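Local coordinates for ribosomal RNA processing protein 6 (Trypanosoma brucei brucei, PDB 4NLC) that probably degrades and trims RNA from the 3' end as the catalytic domain of an exosome-associated 3'-5' exoribonuclease, at residues C69-L80 and T118-V128. The protein carries 1 engineered substitution. Residues are numbered along the deposited sequence; the frame is centred on the assembly and turned at random.
Sequences CPLTFVDTVEDL and TQDFIVDCLKV
Strand 71-74, the edge strand of the mixed sheet in the RNase H-like exonuclease fold, pairs in parallel with strand 120-123, their axes 18° apart. Five backbone bonds alternate between them, from Asp120 N to Pro70 O (3.0 Å) through to Asp124 N to Val74 O (2.8 Å), the latter with an N-H...O angle of 172°. On one face, Leu71 CD1 meets Ile122 CD1 at 3.9 Å, while Ile122 CG2 meets the edge of the Phe73 ring, 3.6 Å from Phe73 CD1. With CG anti to the backbone N (chi1 -178°), Phe73 carries its CZ forward to Asp124 CB. The other face sets Thr72 CB beside Phe121 CD1, the two side chains pointing the same way; a water there donates to Asp120 O and accepts from Gln119 NE2 (2.8 Å), and also bonds Thr72 OG1. A second water donates to both Asp75 OD2 and Asp124 OD2, bridging two probably like-charged carboxylates, and Arg209 forms a salt bridge with Asp124. Beyond the strands, Val128 CG2 packs on Leu80 CD2 at 3.9 Å. Helix 213-224 lies against Leu71 and Ile122, helix 77-87 against Phe121 and Val123, and strand 108-115 continues the sheet antiparallel to 120-123.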
ATOM      1  N   CYS A  69       4.786  21.676  17.469  1.00 36.58           N
ATOM      2  CA  CYS A  69       4.016  20.433  17.586  1.00 34.95           C
ATOM      3  C   CYS A  69       4.975  19.304  17.906  1.00 36.05           C
ATOM      4  O   CYS A  69       5.953  19.135  17.161  1.00 35.89           O
ATOM      5  CB  CYS A  69       3.227  20.136  16.308  1.00 34.96           C
ATOM      6  SG  CYS A  69       2.331  18.560  16.342  1.00 38.67           S
ATOM      7  N   PRO A  70       4.710  18.495  18.962  1.00 30.93           N
ATOM      8  CA  PRO A  70       5.614  17.373  19.251  1.00 30.30           C
ATOM      9  C   PRO A  70       5.535  16.348  18.133  1.00 35.07           C
ATOM     10  O   PRO A  70       4.452  16.082  17.579  1.00 34.76           O
ATOM     11  CB  PRO A  70       5.099  16.811  20.584  1.00 31.49           C
ATOM     12  CG  PRO A  70       4.170  17.831  21.127  1.00 36.29           C
ATOM     13  CD  PRO A  70       3.604  18.548  19.939  1.00 31.96           C
ATOM     14  N   LEU A  71       6.706  15.866  17.728  1.00 31.53           N
ATOM     15  CA  LEU A  71       6.855  14.813  16.721  1.00 29.43           C
ATOM     16  C   LEU A  71       7.722  13.718  17.337  1.00 33.98           C
ATOM     17  O   LEU A  71       8.828  14.006  17.812  1.00 33.43           O
ATOM     18  CB  LEU A  71       7.490  15.359  15.430  1.00 29.07           C
ATOM     19  CG  LEU A  71       7.913  14.322  14.357  1.00 33.56           C
ATOM     20  CD1 LEU A  71       6.718  13.480  13.843  1.00 33.77           C
ATOM     21  CD2 LEU A  71       8.626  15.006  13.203  1.00 33.25           C
ATOM     22  N   THR A  72       7.219  12.474  17.352  1.00 30.82           N
ATOM     23  CA  THR A  72       7.973  11.335  17.892  1.00 30.06           C
ATOM     24  C   THR A  72       8.200  10.293  16.803  1.00 32.61           C
ATOM     25  O   THR A  72       7.271   9.941  16.070  1.00 31.69           O
ATOM     26  CB  THR A  72       7.292  10.758  19.137  1.00 35.82           C
ATOM     27  OG1 THR A  72       7.101  11.805  20.087  1.00 33.80           O
ATOM     28  CG2 THR A  72       8.077   9.574  19.766  1.00 29.51           C
ATOM     29  N   PHE A  73       9.451   9.845  16.676  1.00 29.19           N
ATOM     30  CA  PHE A  73       9.834   8.818  15.725  1.00 27.93           C
ATOM     31  C   PHE A  73       9.878   7.518  16.514  1.00 31.35           C
ATOM     32  O   PHE A  73      10.630   7.417  17.468  1.00 30.58           O
ATOM     33  CB  PHE A  73      11.173   9.141  15.030  1.00 29.22           C
ATOM     34  CG  PHE A  73      11.531   8.086  14.002  1.00 29.71           C
ATOM     35  CD1 PHE A  73      10.856   8.013  12.792  1.00 32.54           C
ATOM     36  CD2 PHE A  73      12.514   7.143  14.265  1.00 31.86           C
ATOM     37  CE1 PHE A  73      11.155   7.007  11.859  1.00 33.60           C
ATOM     38  CE2 PHE A  73      12.814   6.141  13.332  1.00 34.85           C
ATOM     39  CZ  PHE A  73      12.129   6.078  12.141  1.00 32.84           C
ATOM     40  N   VAL A  74       9.019   6.550  16.151  1.00 26.97           N
ATOM     41  CA  VAL A  74       8.856   5.290  16.871  1.00 26.38           C
ATOM     42  C   VAL A  74       9.515   4.163  16.076  1.00 30.54           C
ATOM     43  O   VAL A  74       9.105   3.888  14.938  1.00 28.11           O
ATOM     44  CB  VAL A  74       7.338   5.004  17.138  1.00 28.64           C
ATOM     45  CG1 VAL A  74       7.128   3.600  17.711  1.00 27.66           C
ATOM     46  CG2 VAL A  74       6.697   6.076  18.020  1.00 27.37           C
ATOM     47  N   ASP A  75      10.534   3.503  16.681  1.00 27.72           N
ATOM     48  CA  ASP A  75      11.212   2.429  15.982  1.00 27.12           C
ATOM     49  C   ASP A  75      11.605   1.274  16.885  1.00 29.64           C
ATOM     50  O   ASP A  75      12.410   0.427  16.472  1.00 28.54           O
ATOM     51  CB  ASP A  75      12.408   2.948  15.141  1.00 29.28           C
ATOM     52  CG  ASP A  75      13.611   3.485  15.897  1.00 44.36           C
ATOM     53  OD1 ASP A  75      13.482   3.757  17.119  1.00 43.28           O
ATOM     54  OD2 ASP A  75      14.671   3.703  15.248  1.00 55.82           O
ATOM     55  N   THR A  76      11.006   1.192  18.092  1.00 27.10           N
ATOM     56  CA  THR A  76      11.206   0.034  19.002  1.00 27.41           C
ATOM     57  C   THR A  76       9.833  -0.469  19.453  1.00 31.79           C
ATOM     58  O   THR A  76       8.852   0.285  19.320  1.00 30.61           O
ATOM     59  CB  THR A  76      12.115   0.340  20.207  1.00 31.09           C
ATOM     60  OG1 THR A  76      11.461   1.256  21.076  1.00 33.92           O
ATOM     61  CG2 THR A  76      13.479   0.844  19.811  1.00 29.60           C
ATOM     62  N   VAL A  77       9.761  -1.724  19.978  1.00 29.59           N
ATOM     63  CA  VAL A  77       8.526  -2.368  20.463  1.00 30.74           C
ATOM     64  C   VAL A  77       7.921  -1.556  21.602  1.00 33.75           C
ATOM     65  O   VAL A  77       6.734  -1.282  21.555  1.00 34.55           O
ATOM     66  CB  VAL A  77       8.693  -3.856  20.899  1.00 36.31           C
ATOM     67  CG1 VAL A  77       7.332  -4.514  21.187  1.00 36.02           C
ATOM     68  CG2 VAL A  77       9.443  -4.660  19.862  1.00 36.88           C
ATOM     69  N   GLU A  78       8.733  -1.201  22.622  1.00 28.83           N
ATOM     70  CA  GLU A  78       8.352  -0.433  23.831  1.00 28.56           C
ATOM     71  C   GLU A  78       7.780   0.925  23.435  1.00 31.22           C
ATOM     72  O   GLU A  78       6.794   1.356  24.021  1.00 32.88           O
ATOM     73  CB  GLU A  78       9.556  -0.197  24.787  1.00 30.34           C
ATOM     74  CG  GLU A  78      10.635  -1.263  24.769  1.00 44.32           C
ATOM     75  CD  GLU A  78      11.666  -1.130  23.661  1.00 60.18           C
ATOM     76  OE1 GLU A  78      11.719  -2.046  22.811  1.00 47.95           O
ATOM     77  OE2 GLU A  78      12.451  -0.153  23.669  1.00 51.14           O
ATOM     78  N   ASP A  79       8.390   1.596  22.452  1.00 25.97           N
ATOM     79  CA  ASP A  79       7.903   2.889  21.957  1.00 26.21           C
ATOM     80  C   ASP A  79       6.606   2.755  21.174  1.00 28.35           C
ATOM     81  O   ASP A  79       5.777   3.658  21.225  1.00 28.56           O
ATOM     82  CB  ASP A  79       8.981   3.636  21.183  1.00 28.31           C
ATOM     83  CG  ASP A  79      10.034   4.191  22.130  1.00 45.67           C
ATOM     84  OD1 ASP A  79       9.662   4.624  23.254  1.00 47.61           O
ATOM     85  OD2 ASP A  79      11.231   4.138  21.783  1.00 54.25           O
ATOM     86  N   LEU A  80       6.410   1.609  20.510  1.00 23.70           N
ATOM     87  CA  LEU A  80       5.184   1.290  19.779  1.00 23.09           C
ATOM     88  C   LEU A  80       4.030   1.057  20.770  1.00 27.11           C
ATOM     89  O   LEU A  80       2.921   1.556  20.550  1.00 27.04           O
ATOM     90  CB  LEU A  80       5.393   0.069  18.856  1.00 22.61           C
ATOM     91  CG  LEU A  80       4.199  -0.368  18.009  1.00 28.34           C
ATOM     92  CD1 LEU A  80       3.702   0.781  17.109  1.00 29.42           C
ATOM     93  CD2 LEU A  80       4.539  -1.612  17.180  1.00 27.43           C
ATOM     94  N   THR A 118      -3.061  16.577  19.523  1.00 28.03           N
ATOM     95  CA  THR A 118      -1.984  17.221  20.301  1.00 28.74           C
ATOM     96  C   THR A 118      -0.562  16.925  19.826  1.00 31.93           C
ATOM     97  O   THR A 118       0.381  17.576  20.288  1.00 31.09           O
ATOM     98  CB  THR A 118      -2.134  16.866  21.802  1.00 34.27           C
ATOM     99  OG1 THR A 118      -2.376  15.452  21.962  1.00 26.86           O
ATOM    100  CG2 THR A 118      -3.220  17.676  22.474  1.00 32.23           C
ATOM    101  N   GLN A 119      -0.394  15.936  18.932  1.00 28.45           N
ATOM    102  CA  GLN A 119       0.934  15.555  18.478  1.00 28.71           C
ATOM    103  C   GLN A 119       0.926  14.624  17.273  1.00 31.12           C
ATOM    104  O   GLN A 119      -0.113  14.051  16.923  1.00 28.52           O
ATOM    105  CB  GLN A 119       1.729  14.923  19.641  1.00 30.85           C
ATOM    106  CG  GLN A 119       1.096  13.663  20.188  1.00 29.69           C
ATOM    107  CD  GLN A 119       1.812  13.158  21.406  1.00 40.83           C
ATOM    108  OE1 GLN A 119       1.183  12.800  22.404  1.00 40.55           O
ATOM    109  NE2 GLN A 119       3.127  13.042  21.331  1.00 29.02           N
ATOM    110  N   ASP A 120       2.120  14.459  16.675  1.00 27.24           N
ATOM    111  CA  ASP A 120       2.355  13.619  15.518  1.00 26.22           C
ATOM    112  C   ASP A 120       3.306  12.477  15.863  1.00 30.47           C
ATOM    113  O   ASP A 120       4.152  12.624  16.738  1.00 30.33           O
ATOM    114  CB  ASP A 120       2.955  14.480  14.377  1.00 27.68           C
ATOM    115  CG  ASP A 120       2.072  15.620  13.893  1.00 32.62           C
ATOM    116  OD1 ASP A 120       0.830  15.486  13.962  1.00 29.60           O
ATOM    117  OD2 ASP A 120       2.620  16.630  13.427  1.00 42.17           O
ATOM    118  N   PHE A 121       3.188  11.353  15.140  1.00 27.05           N
ATOM    119  CA  PHE A 121       4.026  10.175  15.291  1.00 25.98           C
ATOM    120  C   PHE A 121       4.397   9.637  13.926  1.00 27.89           C
ATOM    121  O   PHE A 121       3.631   9.778  12.971  1.00 26.85           O
ATOM    122  CB  PHE A 121       3.304   9.080  16.081  1.00 27.51           C
ATOM    123  CG  PHE A 121       2.939   9.474  17.495  1.00 29.37           C
ATOM    124  CD1 PHE A 121       3.860   9.336  18.534  1.00 31.18           C
ATOM    125  CD2 PHE A 121       1.674   9.987  17.789  1.00 31.00           C
ATOM    126  CE1 PHE A 121       3.521   9.689  19.844  1.00 32.29           C
ATOM    127  CE2 PHE A 121       1.330  10.329  19.102  1.00 34.32           C
ATOM    128  CZ  PHE A 121       2.253  10.156  20.123  1.00 32.97           C
ATOM    129  N   ILE A 122       5.594   9.079  13.829  1.00 25.09           N
ATOM    130  CA  ILE A 122       6.096   8.400  12.628  1.00 25.89           C
ATOM    131  C   ILE A 122       6.568   7.059  13.107  1.00 29.04           C
ATOM    132  O   ILE A 122       7.414   7.004  13.994  1.00 27.11           O
ATOM    133  CB  ILE A 122       7.167   9.173  11.811  1.00 29.37           C
ATOM    134  CG1 ILE A 122       6.544  10.395  11.118  1.00 29.66           C
ATOM    135  CG2 ILE A 122       7.843   8.253  10.775  1.00 28.53           C
ATOM    136  CD1 ILE A 122       7.573  11.427  10.605  1.00 41.02           C
ATOM    137  N   VAL A 123       5.941   5.986  12.586  1.00 25.15           N
ATOM    138  CA  VAL A 123       6.241   4.621  12.957  1.00 25.56           C
ATOM    139  C   VAL A 123       7.106   3.912  11.917  1.00 28.70           C
ATOM    140  O   VAL A 123       6.726   3.785  10.768  1.00 27.62           O
ATOM    141  CB  VAL A 123       4.969   3.794  13.334  1.00 29.39           C
ATOM    142  CG1 VAL A 123       5.345   2.388  13.822  1.00 27.91           C
ATOM    143  CG2 VAL A 123       4.178   4.522  14.412  1.00 29.57           C
ATOM    144  N   ASP A 124       8.240   3.366  12.371  1.00 26.65           N
ATOM    145  CA  ASP A 124       9.086   2.596  11.488  1.00 27.16           C
ATOM    146  C   ASP A 124       8.601   1.145  11.370  1.00 32.71           C
ATOM    147  O   ASP A 124       9.042   0.267  12.111  1.00 31.67           O
ATOM    148  CB  ASP A 124      10.567   2.714  11.872  1.00 29.11           C
ATOM    149  CG  ASP A 124      11.503   2.113  10.854  1.00 32.56           C
ATOM    150  OD1 ASP A 124      11.048   1.257  10.052  1.00 30.63           O
ATOM    151  OD2 ASP A 124      12.698   2.449  10.884  1.00 36.52           O
ATOM    152  N   CYS A 125       7.685   0.927  10.400  1.00 32.63           N
ATOM    153  CA  CYS A 125       7.060  -0.326   9.922  1.00 33.13           C
ATOM    154  C   CYS A 125       8.047  -1.375   9.548  1.00 36.21           C
ATOM    155  O   CYS A 125       7.624  -2.505   9.327  1.00 38.24           O
ATOM    156  CB  CYS A 125       6.198  -0.040   8.700  1.00 33.32           C
ATOM    157  SG  CYS A 125       4.696   0.824   9.065  1.00 37.00           S
ATOM    158  N   LEU A 126       9.268  -0.982   9.219  1.00 30.11           N
ATOM    159  CA  LEU A 126      10.276  -1.936   8.835  1.00 29.92           C
ATOM    160  C   LEU A 126      10.923  -2.495  10.078  1.00 35.04           C
ATOM    161  O   LEU A 126      10.966  -3.704  10.253  1.00 36.42           O
ATOM    162  CB  LEU A 126      11.317  -1.306   7.891  1.00 29.54           C
ATOM    163  CG  LEU A 126      10.840  -1.026   6.465  1.00 32.09           C
ATOM    164  CD1 LEU A 126      11.934  -0.318   5.640  1.00 30.93           C
ATOM    165  CD2 LEU A 126      10.358  -2.307   5.780  1.00 32.06           C
ATOM    166  N   LYS A 127      11.382  -1.615  10.959  1.00 30.90           N
ATOM    167  CA  LYS A 127      12.046  -1.987  12.200  1.00 30.17           C
ATOM    168  C   LYS A 127      11.102  -2.694  13.164  1.00 33.88           C
ATOM    169  O   LYS A 127      11.549  -3.596  13.862  1.00 34.59           O
ATOM    170  CB  LYS A 127      12.712  -0.763  12.858  1.00 32.28           C
ATOM    171  CG  LYS A 127      13.784  -1.172  13.849  1.00 45.64           C
ATOM    172  CD  LYS A 127      15.051  -0.360  13.745  1.00 52.14           C
ATOM    173  CE  LYS A 127      16.016  -0.744  14.839  1.00 56.53           C
ATOM    174  NZ  LYS A 127      16.327  -2.203  14.827  1.00 68.16           N
ATOM    175  N   VAL A 128       9.811  -2.314  13.205  1.00 29.78           N
ATOM    176  CA  VAL A 128       8.861  -2.981  14.125  1.00 28.31           C
ATOM    177  C   VAL A 128       7.779  -3.772  13.344  1.00 29.43           C
ATOM    178  O   VAL A 128       6.708  -4.053  13.891  1.00 27.70           O
ATOM    179  CB  VAL A 128       8.270  -2.037  15.231  1.00 31.26           C
ATOM    180  CG1 VAL A 128       9.383  -1.438  16.083  1.00 30.55           C
ATOM    181  CG2 VAL A 128       7.397  -0.938  14.650  1.00 30.60           C
TER
HETATM  182  O   HOH W   1       4.996  13.316  19.222  1.00 25.79           O
HETATM  183  O   HOH W   2      14.574   3.572  12.381  1.00 34.61           O